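Local structure of aminotransferase (Streptomyces pactum, 4ZM4) at residues Glu252-Phe257 with Leu277-Gly282. The protein belongs to the class-III aminotransferases, enzymes of the pyridoxal-5'-phosphate-dependent aminotransferase fold, and assembles from two copies of the chain. The protein carries 1 engineered substitution. Numbering follows the deposited sequence.
Sequences EVITGF and LSRVMG. Engineered in segment 277-282: Arg279 (natural residue Lys). With P3B ((3E,4R,5R)-4,5-dihydroxy-3-{[(Z)-{3-hydroxy-2-methyl-5-[(phosphonooxy)methyl]pyridin-4(1H)-ylidene}methyl]imino}cyclohex-1-ene-1-carboxylic acid), chain H.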
# COMPACT_ATOMS: atom_id res chain seq x y z
N GLU B 252 2.98 14.65 6.34
CA GLU B 252 4.00 14.38 7.33
C GLU B 252 4.50 12.94 7.31
O GLU B 252 4.93 12.40 8.33
CB GLU B 252 3.48 14.77 8.71
CG GLU B 252 3.16 16.26 8.84
CD GLU B 252 3.74 16.89 10.08
OE1 GLU B 252 4.90 16.57 10.41
OE2 GLU B 252 3.02 17.67 10.75
N VAL B 253 4.47 12.31 6.14
CA VAL B 253 4.92 10.93 5.98
C VAL B 253 6.35 10.81 6.46
O VAL B 253 6.67 9.87 7.18
CB VAL B 253 4.80 10.46 4.50
CG1 VAL B 253 5.76 9.31 4.18
CG2 VAL B 253 3.37 10.02 4.20
N ILE B 254 7.17 11.80 6.15
CA ILE B 254 8.54 11.83 6.63
C ILE B 254 8.68 12.61 7.95
O ILE B 254 9.29 12.10 8.90
CB ILE B 254 9.48 12.40 5.55
CG1 ILE B 254 9.74 11.32 4.50
CG2 ILE B 254 10.81 12.83 6.15
CD1 ILE B 254 10.49 11.84 3.29
N THR B 255 8.11 13.82 8.03
CA THR B 255 8.32 14.67 9.21
C THR B 255 7.58 14.23 10.50
O THR B 255 8.04 14.53 11.62
CB THR B 255 7.94 16.14 8.92
OG1 THR B 255 6.59 16.20 8.45
CG2 THR B 255 8.84 16.72 7.90
N GLY B 256 6.49 13.49 10.36
CA GLY B 256 5.73 13.04 11.54
C GLY B 256 6.51 12.11 12.46
O GLY B 256 7.17 11.19 12.01
N PHE B 257 6.48 12.41 13.74
CA PHE B 257 7.27 11.70 14.76
C PHE B 257 8.75 11.69 14.48
O PHE B 257 9.48 10.86 15.03
CB PHE B 257 6.80 10.26 14.95
CG PHE B 257 5.31 10.11 14.93
CD1 PHE B 257 4.54 10.46 16.02
CD2 PHE B 257 4.68 9.63 13.79
CE1 PHE B 257 3.17 10.33 15.97
CE2 PHE B 257 3.31 9.48 13.75
CZ PHE B 257 2.56 9.83 14.84
N LEU B 277 0.30 10.50 7.65
CA LEU B 277 1.38 9.89 8.45
C LEU B 277 1.76 8.53 7.93
O LEU B 277 0.92 7.82 7.33
CB LEU B 277 0.92 9.74 9.89
CG LEU B 277 0.45 11.00 10.62
CD1 LEU B 277 -0.28 10.61 11.90
CD2 LEU B 277 1.60 11.93 10.91
N SER B 278 3.02 8.14 8.14
CA SER B 278 3.53 6.80 7.82
C SER B 278 4.93 6.64 8.47
O SER B 278 5.23 7.31 9.44
CB SER B 278 3.59 6.58 6.31
OG SER B 278 3.92 5.26 5.96
N ARG B 279 5.76 5.75 7.96
CA ARG B 279 7.21 5.72 8.27
C ARG B 279 7.53 5.46 9.72
O ARG B 279 7.54 4.31 10.13
CB ARG B 279 7.91 6.99 7.79
CG ARG B 279 7.73 7.26 6.33
CD ARG B 279 8.58 6.41 5.42
NE ARG B 279 7.93 6.40 4.12
CZ ARG B 279 8.31 7.08 3.04
NH1 ARG B 279 9.40 7.85 3.00
NH2 ARG B 279 7.55 6.94 1.95
N VAL B 280 7.82 6.51 10.50
CA VAL B 280 8.22 6.33 11.89
C VAL B 280 7.04 5.69 12.64
O VAL B 280 7.24 4.87 13.55
CB VAL B 280 8.62 7.67 12.57
CG1 VAL B 280 8.83 7.48 14.06
CG2 VAL B 280 9.88 8.22 11.93
N MET B 281 5.83 6.04 12.23
CA MET B 281 4.61 5.56 12.90
C MET B 281 4.59 4.06 13.06
O MET B 281 4.26 3.58 14.11
CB MET B 281 3.36 6.02 12.12
CG MET B 281 2.05 5.86 12.88
SD MET B 281 0.69 6.52 11.91
CE MET B 281 0.49 5.20 10.69
N GLY B 282 4.92 3.33 12.00
CA GLY B 282 4.91 1.89 12.02
C GLY B 282 6.26 1.21 12.12
O GLY B 282 6.34 0.00 11.99
OAH P3B H . 3.94 5.39 -1.19
PBA P3B H . 4.94 5.52 0.03
OAI P3B H . 6.28 5.21 -0.58
OAC P3B H . 4.65 4.55 1.16
OAQ P3B H . 4.80 7.14 0.41
CAM P3B H . 4.68 8.18 -0.60
CAV P3B H . 5.18 9.34 -0.04
CAL P3B H . 4.25 10.27 0.40
NAP P3B H . 4.72 11.43 1.01
CAU P3B H . 6.06 11.64 1.20
CAA P3B H . 6.52 12.79 1.77
CAW P3B H . 6.95 10.76 0.74
OAE P3B H . 8.26 11.03 0.95
CAX P3B H . 6.57 9.56 0.14
CAJ P3B H . 7.56 8.64 -0.34
NAO P3B H . 8.89 8.96 -0.38
CAT P3B H . 9.83 8.14 -0.95
CAK P3B H . 9.56 6.97 -1.71
CAS P3B H . 10.54 6.20 -2.34
CAR P3B H . 10.23 5.02 -3.04
OAD P3B H . 11.10 4.28 -3.51
OAB P3B H . 9.09 4.70 -3.29
CAN P3B H . 11.84 6.38 -2.08
CAY P3B H . 12.27 7.53 -1.15
OAF P3B H . 13.44 8.04 -1.82
CAZ P3B H . 11.18 8.64 -0.86
OAG P3B H . 11.39 9.48 0.33
O HOH W 1 4.55 9.98 9.90
O HOH W 2 7.51 9.74 9.78
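Val253 and Leu277 bring the two backbones nearest, CA to CA 4.4 Å, and no direct hydrogen bond joins the loops; two waters do so instead. One is hydrogen-bonded to Glu252 O and Ser278 N; the other lies within hydrogen-bonding distance of Val253 O and Gly256 O, 2.7 Å from each, and takes a weak bond from Val280 N. Val253 touches both arginine and ligand. Its CG1, anti to the backbone N (chi1 156°), lies 3.5 Å above the guanidinium plane of the engineered Arg279, over its centre, while Val253 CB sits 3.6 Å from NAP in the pyridine ring of P3B. The phosphorus PBA lies at the guanidinium's edge, in its plane. Ile254 reaches the same ligand with CD1, 3.3 Å from its OAE oxygen. The bend of Arg279 at chi2 (-77°) carries the guanidinium back across Val253, and NH1 is bonded to Tyr67 O. Farther along, an apolar cluster closes the loops: Phe257 CB rests 3.6 Å from Val280 CG1, its ring atom CE2 3.8 Å from Met281 CB, and Leu277 CD2 fits between CE2 and Glu252 CB. Helices 98-110 and 315-329 pack around this cluster. Tyr311 of the second subunit bonds through OH to Arg279 N and Ser278 OG, the latter also hydrogen-bonded to Val287 O. Loops following the neighbouring parallel strands 247-251 and 274-277 thus form one wall of the P3B pocket, beside the large-domain sheet, as in fold-type I pyridoxal-phosphate enzymes.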